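Local coordinates for protein aminodeoxyfutalosine deaminase (Deinococcus radiodurans, PDB 2IMR) that deaminates aminodeoxyfutalosine to futalosine in menaquinone biosynthesis, using one zinc ion per subunit, and acts less readily on adenosine and several related nucleosides, at residues Ala89-Pro94 with Glu406-Gly411; Ile275-Gly280 with Val286-Glu291; Pro113-Gln116 with Glu120-Ile123. All blocks are in the same frame, centred on the assembly; numbering follows the deposited sequence.

Contact 1: Ala89-Pro94 with Glu406-Gly411; sequences AVIAPP and ETWQEG
Ile-91 presents its CG2 methyl to the rim of the Trp-408 indole. The methyl lies in the plane of the ring, 3.8 Å from Trp-408 CH2, with Trp-408 CZ3 only a little farther off. It therefore meets the outer edge of the six-membered ring, and the two side chains cross at about a right angle. On the isoleucine, CG1 stands anti to the carbonyl carbon (chi1 -70°), which leaves CG2 as the branch turned to the tryptophan. Trp-408 reaches over from its own loop with CG anti to its backbone N, and this swings the benzo end of the indole toward the strand.

The site belongs to the small beta domain that sits beside the barrel in amidohydrolases. Strand 90-91 runs parallel to strand 45-47 there, and the chain then leads on through Pro-93 and Pro-94 toward the barrel strands with the zinc ligands. Trp-408 also rests on Val-59 and Val-61 of strand 57-62, and Ile-91 touches Val-59 too, so both side chains share one apolar patch.

Farther along, the runs Ile-91 to Pro-94 and Trp-408 to Gly-411 point 58° apart. Pro-94 CA and Gly-411 CA are 6.5 Å apart, and Ala-92 O lies 3.9 Å from Gly-411 O. Two acceptors cannot bond to each other; Ala-92 O takes the indole NE1 of Trp-414 instead.

Contact 2: Ile275-Gly280 with Val286-Glu291; sequences IGREPG and VRYLDE
Arg-277 and Arg-287 both bind the carboxylate of Glu-291, a three-residue salt-bridge network on the outside of the barrel domain, where the loop after helix 271-275 folds back on helix 285-292. Arg-277 NH1 donates to Glu-291 OE1 at 2.7 Å with an N-H...O angle of 153°, approaching on the anti side of the carboxylate. Arg-277 NH2 adds a weak bond to Glu-291 OE1 at 3.1 Å, and the guanidinium and carboxylate are nearly coplanar, 14° apart. The other oxygen, Glu-291 OE2, is taken from within the helix by Arg-287 NE at 2.9 Å; this bond and a second from Arg-287 NH2 are both weak. Arg-287 NH1 has its own partner in Asp-282 OD2.

The two arginines thus share one carboxylate, with Arg-277 NH2 lying over a face of the Arg-287 guanidinium. Arg-277 NH1 has a second task: it donates to a water at 2.9 Å, which in turn donates to Tyr-288 O. With a leucine in place of Arg-277, Glu-291 OE1 would probably lose both the NH1 and NH2 donors, and the water its link to the loop.

Alongside the salt bridges, Ile-275 packs on Tyr-288. Its CG2 methyl makes a CH-pi contact, 4.1 Å from the ring centroid and 20° off the normal, while Ile-275 CB approaches Tyr-288 CE1 at 3.6 Å.

Contact 3: Pro113-Gln116 with Glu120-Ile123; sequences PYFQ and EVVI
Gln-116 bends its side chain around to lay the amide against Val-122. CB starts out pointing away from helix 119-125, and it is still 4.8 Å from Val-122 CG2. CG continues anti to the carbonyl carbon and makes no close approach to the valine either. The turn comes at chi2 (-58°), which folds the chain back toward Val-122. From there CD arrives 4.0 Å from Val-122 CG2, OE1 lies at 3.9 Å from the same methyl, and NE2 comes to 3.8 Å. All three atoms of the amide end therefore face a single carbon. NE2 also makes a weak hydrogen bond to Phe-109 O in the preceding helix, which probably helps to set the rotation of the amide.

That one methyl serves two neighbours, since Phe-115 O is 3.3 Å from Val-122 CG2, a close approach of carbonyl to methyl. One residue earlier in the helix, Val-121 sends CG1, anti to its backbone N, toward the phenyl ring of Phe-115, where it meets CD2 at 3.8 Å and CE2 slightly farther off.

The weakly bonded helical turn 113-116 and helix 119-125, joined by a short linker, follow the first zinc-binding histidines of the amidohydrolase barrel. The Phe-115 ring also meets Phe-109 with the planes nearly perpendicular, and Leu-332 touches both Phe-115 and Val-121. The neighbouring Tyr-114 hydrogen-bonds through OH to Glu-243, the probable proton donor. Buried Phe-115 and Val-121 are consistent with an apolar wall beside the active site, while Gln-116 and Val-122 form the more exposed side. The polar bonds of Gln-116 and Tyr-114 go to partners outside the two segments, so the contact itself rests on shape and dispersion.

Contact 3 borders the zinc site: the Phe-115 side chain is about 7 Å from the zinc ion and about 5 Å from that of the zinc ligand Asp-354. Contact 2 is farther out, on the barrel's outer side, where the Tyr-288 side chain is about 12 Å from that of His-240, another zinc ligand. Contact 1 lies away from the catalytic and metal sites, in the small beta domain, across the chain's centre from contact 2, with 45 Å between their centres. Contacts 2 and 3, 27 Å apart by centres, follow one another in the sequence, and the ends brought together in contact 1 bracket both. None touches another.

Contact 1: Ala89-Pro94 with Glu406-Gly411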
ATOM      1  N   ALA A  89      16.008 -17.304   0.251  1.00 21.80           N
ATOM      2  CA  ALA A  89      14.819 -17.325   1.095  1.00 23.28           C
ATOM      3  C   ALA A  89      13.494 -17.389   0.349  1.00 22.34           C
ATOM      4  O   ALA A  89      12.604 -18.159   0.710  1.00 23.50           O
ATOM      5  CB  ALA A  89      14.824 -16.111   2.023  1.00 24.89           C
ATOM      6  N   VAL A  90      13.358 -16.599  -0.703  1.00 19.52           N
ATOM      7  CA  VAL A  90      12.097 -16.567  -1.413  1.00 20.05           C
ATOM      8  C   VAL A  90      12.116 -16.756  -2.919  1.00 20.85           C
ATOM      9  O   VAL A  90      12.950 -16.188  -3.631  1.00 19.23           O
ATOM     10  CB  VAL A  90      11.361 -15.227  -1.132  1.00 19.68           C
ATOM     11  CG1 VAL A  90      10.038 -15.183  -1.880  1.00 18.47           C
ATOM     12  CG2 VAL A  90      11.153 -15.053   0.373  1.00 18.35           C
ATOM     13  N   ILE A  91      11.181 -17.569  -3.390  1.00 20.28           N
ATOM     14  CA  ILE A  91      10.990 -17.788  -4.813  1.00 21.37           C
ATOM     15  C   ILE A  91       9.522 -17.464  -5.024  1.00 21.33           C
ATOM     16  O   ILE A  91       8.647 -18.143  -4.476  1.00 23.00           O
ATOM     17  CB  ILE A  91      11.251 -19.243  -5.247  1.00 21.23           C
ATOM     18  CG1 ILE A  91      12.745 -19.561  -5.138  1.00 22.29           C
ATOM     19  CG2 ILE A  91      10.779 -19.433  -6.677  1.00 18.15           C
ATOM     20  CD1 ILE A  91      13.114 -20.966  -5.575  1.00 21.79           C
ATOM     21  N   ALA A  92       9.254 -16.416  -5.797  1.00 19.95           N
ATOM     22  CA  ALA A  92       7.885 -15.990  -6.060  1.00 21.58           C
ATOM     23  C   ALA A  92       7.855 -14.881  -7.098  1.00 23.33           C
ATOM     24  O   ALA A  92       8.882 -14.270  -7.397  1.00 23.20           O
ATOM     25  CB  ALA A  92       7.233 -15.498  -4.758  1.00 21.83           C
ATOM     26  N   PRO A  93       6.673 -14.609  -7.674  1.00 23.31           N
ATOM     27  CA  PRO A  93       6.582 -13.548  -8.674  1.00 23.53           C
ATOM     28  C   PRO A  93       7.044 -12.247  -8.021  1.00 23.90           C
ATOM     29  O   PRO A  93       7.071 -12.149  -6.792  1.00 22.14           O
ATOM     30  CB  PRO A  93       5.092 -13.523  -9.012  1.00 23.95           C
ATOM     31  CG  PRO A  93       4.680 -14.953  -8.806  1.00 24.09           C
ATOM     32  CD  PRO A  93       5.382 -15.306  -7.523  1.00 24.73           C
ATOM     33  N   PRO A  94       7.432 -11.243  -8.826  1.00 23.40           N
ATOM     34  CA  PRO A  94       7.875  -9.980  -8.229  1.00 23.73           C
ATOM     35  C   PRO A  94       6.745  -9.401  -7.380  1.00 22.98           C
ATOM     36  O   PRO A  94       5.587  -9.399  -7.798  1.00 20.44           O
ATOM     37  CB  PRO A  94       8.205  -9.118  -9.445  1.00 25.88           C
ATOM     38  CG  PRO A  94       7.321  -9.682 -10.520  1.00 25.72           C
ATOM     39  CD  PRO A  94       7.445 -11.162 -10.294  1.00 26.55           C
ATOM     40  N   GLU A 406       5.594 -23.089 -17.593  1.00 33.36           N
ATOM     41  CA  GLU A 406       5.941 -21.673 -17.593  1.00 33.81           C
ATOM     42  C   GLU A 406       7.447 -21.484 -17.720  1.00 33.13           C
ATOM     43  O   GLU A 406       8.227 -22.304 -17.236  1.00 32.41           O
ATOM     44  CB  GLU A 406       5.467 -21.005 -16.299  1.00 35.41           C
ATOM     45  CG  GLU A 406       3.962 -21.039 -16.064  1.00 38.54           C
ATOM     46  CD  GLU A 406       3.178 -20.418 -17.204  1.00 39.77           C
ATOM     47  OE1 GLU A 406       3.592 -19.348 -17.699  1.00 42.34           O
ATOM     48  OE2 GLU A 406       2.143 -20.994 -17.599  1.00 43.05           O
ATOM     49  N   THR A 407       7.852 -20.399 -18.373  1.00 32.18           N
ATOM     50  CA  THR A 407       9.269 -20.096 -18.543  1.00 31.93           C
ATOM     51  C   THR A 407       9.835 -19.699 -17.182  1.00 30.33           C
ATOM     52  O   THR A 407       9.280 -18.826 -16.511  1.00 31.16           O
ATOM     53  CB  THR A 407       9.485 -18.906 -19.513  1.00 33.02           C
ATOM     54  OG1 THR A 407       8.918 -19.214 -20.794  1.00 36.28           O
ATOM     55  CG2 THR A 407      10.967 -18.617 -19.680  1.00 32.12           C
ATOM     56  N   TRP A 408      10.919 -20.346 -16.763  1.00 27.87           N
ATOM     57  CA  TRP A 408      11.543 -20.009 -15.487  1.00 26.86           C
ATOM     58  C   TRP A 408      12.232 -18.659 -15.648  1.00 26.56           C
ATOM     59  O   TRP A 408      13.069 -18.488 -16.533  1.00 27.36           O
ATOM     60  CB  TRP A 408      12.576 -21.066 -15.081  1.00 26.01           C
ATOM     61  CG  TRP A 408      13.447 -20.631 -13.926  1.00 25.33           C
ATOM     62  CD1 TRP A 408      14.788 -20.364 -13.964  1.00 25.39           C
ATOM     63  CD2 TRP A 408      13.028 -20.379 -12.577  1.00 24.16           C
ATOM     64  NE1 TRP A 408      15.228 -19.963 -12.722  1.00 23.77           N
ATOM     65  CE2 TRP A 408      14.169 -19.964 -11.853  1.00 24.35           C
ATOM     66  CE3 TRP A 408      11.799 -20.463 -11.909  1.00 24.09           C
ATOM     67  CZ2 TRP A 408      14.118 -19.632 -10.495  1.00 23.67           C
ATOM     68  CZ3 TRP A 408      11.748 -20.135 -10.557  1.00 24.00           C
ATOM     69  CH2 TRP A 408      12.902 -19.724  -9.866  1.00 25.81           C
ATOM     70  N   GLN A 409      11.877 -17.702 -14.797  1.00 26.09           N
ATOM     71  CA  GLN A 409      12.469 -16.371 -14.866  1.00 27.75           C
ATOM     72  C   GLN A 409      13.310 -16.057 -13.638  1.00 26.36           C
ATOM     73  O   GLN A 409      12.925 -16.365 -12.511  1.00 24.63           O
ATOM     74  CB  GLN A 409      11.377 -15.308 -15.015  1.00 30.65           C
ATOM     75  CG  GLN A 409      10.581 -15.402 -16.307  1.00 34.03           C
ATOM     76  CD  GLN A 409       9.604 -14.254 -16.472  1.00 37.87           C
ATOM     77  OE1 GLN A 409       8.913 -14.152 -17.487  1.00 40.20           O
ATOM     78  NE2 GLN A 409       9.542 -13.379 -15.470  1.00 38.27           N
ATOM     79  N   GLU A 410      14.463 -15.438 -13.863  1.00 26.05           N
ATOM     80  CA  GLU A 410      15.351 -15.082 -12.769  1.00 26.19           C
ATOM     81  C   GLU A 410      14.631 -14.122 -11.826  1.00 24.91           C
ATOM     82  O   GLU A 410      14.980 -14.006 -10.655  1.00 24.97           O
ATOM     83  CB  GLU A 410      16.624 -14.431 -13.313  1.00 26.05           C
ATOM     84  CG  GLU A 410      17.715 -14.284 -12.270  1.00 29.78           C
ATOM     85  CD  GLU A 410      19.051 -13.887 -12.869  1.00 29.21           C
ATOM     86  OE1 GLU A 410      19.455 -12.713 -12.713  1.00 31.45           O
ATOM     87  OE2 GLU A 410      19.692 -14.756 -13.498  1.00 28.14           O
ATOM     88  N   GLY A 411      13.617 -13.438 -12.348  1.00 25.29           N
ATOM     89  CA  GLY A 411      12.856 -12.504 -11.534  1.00 26.12           C
ATOM     90  C   GLY A 411      12.103 -13.170 -10.394  1.00 26.55           C
ATOM     91  O   GLY A 411      11.674 -12.497  -9.453  1.00 28.26           O
TER

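Contact 2: Ile275-Gly280 with Val286-Glu291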
ATOM      1  N   ILE A 275     -14.807  16.833  10.915  1.00 13.69           N
ATOM      2  CA  ILE A 275     -15.523  15.562  10.838  1.00 15.22           C
ATOM      3  C   ILE A 275     -17.038  15.595  11.010  1.00 17.68           C
ATOM      4  O   ILE A 275     -17.708  14.570  10.837  1.00 16.92           O
ATOM      5  CB  ILE A 275     -14.916  14.539  11.828  1.00 15.79           C
ATOM      6  CG1 ILE A 275     -15.060  15.033  13.267  1.00 16.01           C
ATOM      7  CG2 ILE A 275     -13.444  14.335  11.499  1.00 15.61           C
ATOM      8  CD1 ILE A 275     -14.605  14.019  14.308  1.00 16.17           C
ATOM      9  N   GLY A 276     -17.578  16.762  11.346  1.00 17.39           N
ATOM     10  CA  GLY A 276     -19.019  16.894  11.478  1.00 20.37           C
ATOM     11  C   GLY A 276     -19.651  16.293  12.717  1.00 22.02           C
ATOM     12  O   GLY A 276     -20.865  16.078  12.757  1.00 23.18           O
ATOM     13  N   ARG A 277     -18.835  16.018  13.724  1.00 21.00           N
ATOM     14  CA  ARG A 277     -19.327  15.456  14.979  1.00 22.25           C
ATOM     15  C   ARG A 277     -18.282  15.742  16.041  1.00 21.88           C
ATOM     16  O   ARG A 277     -17.131  16.034  15.719  1.00 22.03           O
ATOM     17  CB  ARG A 277     -19.551  13.946  14.851  1.00 21.23           C
ATOM     18  CG  ARG A 277     -18.285  13.145  14.587  1.00 23.22           C
ATOM     19  CD  ARG A 277     -18.606  11.685  14.281  1.00 23.51           C
ATOM     20  NE  ARG A 277     -19.109  10.966  15.450  1.00 22.58           N
ATOM     21  CZ  ARG A 277     -19.495   9.691  15.430  1.00 23.96           C
ATOM     22  NH1 ARG A 277     -19.443   8.996  14.303  1.00 22.70           N
ATOM     23  NH2 ARG A 277     -19.915   9.105  16.543  1.00 23.34           N
ATOM     24  N   GLU A 278     -18.675  15.653  17.306  1.00 21.02           N
ATOM     25  CA  GLU A 278     -17.760  15.923  18.401  1.00 22.32           C
ATOM     26  C   GLU A 278     -16.850  14.746  18.736  1.00 23.70           C
ATOM     27  O   GLU A 278     -17.293  13.599  18.770  1.00 24.27           O
ATOM     28  CB  GLU A 278     -18.548  16.304  19.659  1.00 23.46           C
ATOM     29  CG  GLU A 278     -19.337  17.594  19.550  1.00 24.67           C
ATOM     30  CD  GLU A 278     -18.440  18.806  19.386  1.00 24.05           C
ATOM     31  OE1 GLU A 278     -17.475  18.937  20.162  1.00 28.20           O
ATOM     32  OE2 GLU A 278     -18.700  19.629  18.488  1.00 26.92           O
ATOM     33  N   PRO A 279     -15.555  15.013  18.962  1.00 23.65           N
ATOM     34  CA  PRO A 279     -14.654  13.912  19.305  1.00 24.11           C
ATOM     35  C   PRO A 279     -15.137  13.389  20.656  1.00 25.31           C
ATOM     36  O   PRO A 279     -15.754  14.134  21.423  1.00 24.44           O
ATOM     37  CB  PRO A 279     -13.294  14.595  19.414  1.00 22.91           C
ATOM     38  CG  PRO A 279     -13.411  15.735  18.431  1.00 24.53           C
ATOM     39  CD  PRO A 279     -14.802  16.258  18.732  1.00 23.87           C
ATOM     40  N   GLY A 280     -14.861  12.125  20.949  1.00 25.33           N
ATOM     41  CA  GLY A 280     -15.298  11.550  22.210  1.00 26.80           C
ATOM     42  C   GLY A 280     -14.534  10.290  22.564  1.00 27.97           C
ATOM     43  O   GLY A 280     -13.906   9.685  21.696  1.00 25.82           O
ATOM     44  N   VAL A 286     -11.522   5.095  12.568  1.00 14.75           N
ATOM     45  CA  VAL A 286     -12.167   3.999  11.854  1.00 16.13           C
ATOM     46  C   VAL A 286     -13.675   3.995  12.102  1.00 15.99           C
ATOM     47  O   VAL A 286     -14.465   3.837  11.167  1.00 17.24           O
ATOM     48  CB  VAL A 286     -11.565   2.639  12.266  1.00 16.89           C
ATOM     49  CG1 VAL A 286     -12.246   1.513  11.500  1.00 15.15           C
ATOM     50  CG2 VAL A 286     -10.056   2.638  11.976  1.00 17.95           C
ATOM     51  N   ARG A 287     -14.077   4.167  13.356  1.00 17.27           N
ATOM     52  CA  ARG A 287     -15.501   4.192  13.674  1.00 20.08           C
ATOM     53  C   ARG A 287     -16.129   5.380  12.950  1.00 19.57           C
ATOM     54  O   ARG A 287     -17.230   5.287  12.418  1.00 20.37           O
ATOM     55  CB  ARG A 287     -15.722   4.322  15.179  1.00 20.52           C
ATOM     56  CG  ARG A 287     -17.185   4.220  15.566  1.00 23.86           C
ATOM     57  CD  ARG A 287     -17.416   4.502  17.039  1.00 25.67           C
ATOM     58  NE  ARG A 287     -18.835   4.741  17.282  1.00 28.72           N
ATOM     59  CZ  ARG A 287     -19.312   5.556  18.215  1.00 31.21           C
ATOM     60  NH1 ARG A 287     -18.486   6.220  19.012  1.00 33.66           N
ATOM     61  NH2 ARG A 287     -20.624   5.727  18.333  1.00 34.26           N
ATOM     62  N   TYR A 288     -15.413   6.498  12.933  1.00 20.20           N
ATOM     63  CA  TYR A 288     -15.878   7.692  12.241  1.00 19.40           C
ATOM     64  C   TYR A 288     -16.222   7.374  10.783  1.00 20.21           C
ATOM     65  O   TYR A 288     -17.321   7.670  10.317  1.00 19.11           O
ATOM     66  CB  TYR A 288     -14.796   8.776  12.292  1.00 18.37           C
ATOM     67  CG  TYR A 288     -14.936   9.841  11.228  1.00 17.52           C
ATOM     68  CD1 TYR A 288     -16.072  10.647  11.164  1.00 16.70           C
ATOM     69  CD2 TYR A 288     -13.925  10.039  10.280  1.00 16.83           C
ATOM     70  CE1 TYR A 288     -16.205  11.625  10.180  1.00 17.68           C
ATOM     71  CE2 TYR A 288     -14.045  11.011   9.294  1.00 16.06           C
ATOM     72  CZ  TYR A 288     -15.188  11.800   9.249  1.00 16.24           C
ATOM     73  OH  TYR A 288     -15.315  12.763   8.276  1.00 15.74           O
ATOM     74  N   LEU A 289     -15.281   6.772  10.059  1.00 18.57           N
ATOM     75  CA  LEU A 289     -15.511   6.431   8.654  1.00 16.95           C
ATOM     76  C   LEU A 289     -16.624   5.410   8.475  1.00 18.46           C
ATOM     77  O   LEU A 289     -17.404   5.479   7.528  1.00 16.78           O
ATOM     78  CB  LEU A 289     -14.233   5.878   8.019  1.00 15.74           C
ATOM     79  CG  LEU A 289     -13.079   6.862   7.843  1.00 15.33           C
ATOM     80  CD1 LEU A 289     -11.847   6.120   7.313  1.00 18.16           C
ATOM     81  CD2 LEU A 289     -13.506   7.966   6.887  1.00 14.19           C
ATOM     82  N   ASP A 290     -16.683   4.447   9.386  1.00 18.67           N
ATOM     83  CA  ASP A 290     -17.693   3.407   9.309  1.00 18.74           C
ATOM     84  C   ASP A 290     -19.095   3.997   9.461  1.00 20.11           C
ATOM     85  O   ASP A 290     -19.986   3.709   8.659  1.00 20.76           O
ATOM     86  CB  ASP A 290     -17.432   2.355  10.389  1.00 19.85           C
ATOM     87  CG  ASP A 290     -18.257   1.095  10.189  1.00 22.08           C
ATOM     88  OD1 ASP A 290     -18.453   0.684   9.022  1.00 22.21           O
ATOM     89  OD2 ASP A 290     -18.694   0.508  11.198  1.00 25.91           O
ATOM     90  N   GLU A 291     -19.286   4.836  10.474  1.00 21.11           N
ATOM     91  CA  GLU A 291     -20.597   5.441  10.702  1.00 23.23           C
ATOM     92  C   GLU A 291     -20.922   6.509   9.668  1.00 24.22           C
ATOM     93  O   GLU A 291     -22.091   6.835   9.450  1.00 22.77           O
ATOM     94  CB  GLU A 291     -20.679   6.027  12.111  1.00 23.29           C
ATOM     95  CG  GLU A 291     -20.327   5.018  13.188  1.00 25.58           C
ATOM     96  CD  GLU A 291     -20.731   5.459  14.574  1.00 25.78           C
ATOM     97  OE1 GLU A 291     -20.735   6.679  14.844  1.00 26.33           O
ATOM     98  OE2 GLU A 291     -21.031   4.577  15.405  1.00 27.65           O
TER
HETATM   99  O   HOH W   1     -19.250   9.635  11.445  1.00 22.70           O

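Contact 3: Pro113-Gln116 with Glu120-Ile123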
ATOM      1  N   PRO A 113       1.862  17.046  11.323  1.00 22.83           N
ATOM      2  CA  PRO A 113       2.852  17.380  12.349  1.00 24.75           C
ATOM      3  C   PRO A 113       3.924  16.330  12.629  1.00 24.99           C
ATOM      4  O   PRO A 113       5.105  16.666  12.730  1.00 23.20           O
ATOM      5  CB  PRO A 113       1.988  17.660  13.576  1.00 26.83           C
ATOM      6  CG  PRO A 113       0.770  18.272  12.973  1.00 25.71           C
ATOM      7  CD  PRO A 113       0.502  17.348  11.806  1.00 25.57           C
ATOM      8  N   TYR A 114       3.523  15.065  12.748  1.00 23.97           N
ATOM      9  CA  TYR A 114       4.486  14.014  13.050  1.00 23.44           C
ATOM     10  C   TYR A 114       5.535  13.774  11.971  1.00 23.93           C
ATOM     11  O   TYR A 114       6.571  13.161  12.239  1.00 24.45           O
ATOM     12  CB  TYR A 114       3.767  12.709  13.419  1.00 23.21           C
ATOM     13  CG  TYR A 114       2.777  12.206  12.404  1.00 23.57           C
ATOM     14  CD1 TYR A 114       3.162  11.297  11.419  1.00 24.16           C
ATOM     15  CD2 TYR A 114       1.442  12.620  12.439  1.00 22.62           C
ATOM     16  CE1 TYR A 114       2.252  10.808  10.500  1.00 23.16           C
ATOM     17  CE2 TYR A 114       0.517  12.136  11.518  1.00 23.78           C
ATOM     18  CZ  TYR A 114       0.932  11.228  10.551  1.00 24.23           C
ATOM     19  OH  TYR A 114       0.030  10.736   9.636  1.00 26.90           O
ATOM     20  N   PHE A 115       5.285  14.251  10.755  1.00 23.34           N
ATOM     21  CA  PHE A 115       6.278  14.104   9.700  1.00 26.11           C
ATOM     22  C   PHE A 115       7.401  15.088  10.019  1.00 27.35           C
ATOM     23  O   PHE A 115       8.577  14.807   9.796  1.00 27.32           O
ATOM     24  CB  PHE A 115       5.692  14.441   8.325  1.00 25.14           C
ATOM     25  CG  PHE A 115       5.212  13.243   7.558  1.00 25.14           C
ATOM     26  CD1 PHE A 115       4.140  12.485   8.019  1.00 24.40           C
ATOM     27  CD2 PHE A 115       5.827  12.876   6.367  1.00 26.03           C
ATOM     28  CE1 PHE A 115       3.686  11.381   7.305  1.00 24.71           C
ATOM     29  CE2 PHE A 115       5.382  11.768   5.644  1.00 26.77           C
ATOM     30  CZ  PHE A 115       4.307  11.022   6.115  1.00 25.84           C
ATOM     31  N   GLN A 116       7.016  16.245  10.546  1.00 28.32           N
ATOM     32  CA  GLN A 116       7.965  17.292  10.902  1.00 29.72           C
ATOM     33  C   GLN A 116       8.844  16.883  12.080  1.00 28.62           C
ATOM     34  O   GLN A 116       9.999  17.303  12.181  1.00 28.43           O
ATOM     35  CB  GLN A 116       7.209  18.577  11.256  1.00 32.31           C
ATOM     36  CG  GLN A 116       6.282  19.085  10.160  1.00 35.17           C
ATOM     37  CD  GLN A 116       7.017  19.364   8.865  1.00 38.40           C
ATOM     38  OE1 GLN A 116       8.030  20.067   8.853  1.00 40.71           O
ATOM     39  NE2 GLN A 116       6.507  18.818   7.762  1.00 38.55           N
ATOM     40  N   GLU A 120      14.782  13.991   9.146  1.00 27.24           N
ATOM     41  CA  GLU A 120      15.291  13.224   8.015  1.00 28.57           C
ATOM     42  C   GLU A 120      14.204  12.921   6.984  1.00 25.41           C
ATOM     43  O   GLU A 120      14.465  12.923   5.783  1.00 24.43           O
ATOM     44  CB  GLU A 120      15.936  11.921   8.501  1.00 31.46           C
ATOM     45  CG  GLU A 120      16.660  11.152   7.401  1.00 38.61           C
ATOM     46  CD  GLU A 120      17.585  10.066   7.936  1.00 41.54           C
ATOM     47  OE1 GLU A 120      18.541  10.398   8.672  1.00 45.92           O
ATOM     48  OE2 GLU A 120      17.363   8.877   7.616  1.00 44.10           O
ATOM     49  N   VAL A 121      12.988  12.663   7.447  1.00 21.75           N
ATOM     50  CA  VAL A 121      11.894  12.377   6.526  1.00 20.44           C
ATOM     51  C   VAL A 121      11.541  13.608   5.696  1.00 21.06           C
ATOM     52  O   VAL A 121      11.361  13.518   4.484  1.00 19.69           O
ATOM     53  CB  VAL A 121      10.632  11.912   7.275  1.00 20.54           C
ATOM     54  CG1 VAL A 121       9.459  11.779   6.295  1.00 19.14           C
ATOM     55  CG2 VAL A 121      10.911  10.578   7.958  1.00 18.86           C
ATOM     56  N   VAL A 122      11.439  14.761   6.345  1.00 21.26           N
ATOM     57  CA  VAL A 122      11.109  15.976   5.612  1.00 23.56           C
ATOM     58  C   VAL A 122      12.222  16.280   4.611  1.00 23.68           C
ATOM     59  O   VAL A 122      11.957  16.615   3.456  1.00 23.17           O
ATOM     60  CB  VAL A 122      10.930  17.173   6.563  1.00 25.22           C
ATOM     61  CG1 VAL A 122      10.621  18.433   5.763  1.00 24.86           C
ATOM     62  CG2 VAL A 122       9.803  16.886   7.543  1.00 27.02           C
ATOM     63  N   ILE A 123      13.466  16.141   5.057  1.00 23.65           N
ATOM     64  CA  ILE A 123      14.624  16.387   4.205  1.00 24.72           C
ATOM     65  C   ILE A 123      14.631  15.467   2.984  1.00 23.65           C
ATOM     66  O   ILE A 123      14.816  15.925   1.856  1.00 22.30           O
ATOM     67  CB  ILE A 123      15.940  16.182   4.991  1.00 26.37           C
ATOM     68  CG1 ILE A 123      16.057  17.245   6.086  1.00 28.28           C
ATOM     69  CG2 ILE A 123      17.135  16.249   4.044  1.00 28.51           C
ATOM     70  CD1 ILE A 123      17.261  17.069   6.995  1.00 30.48           C
TER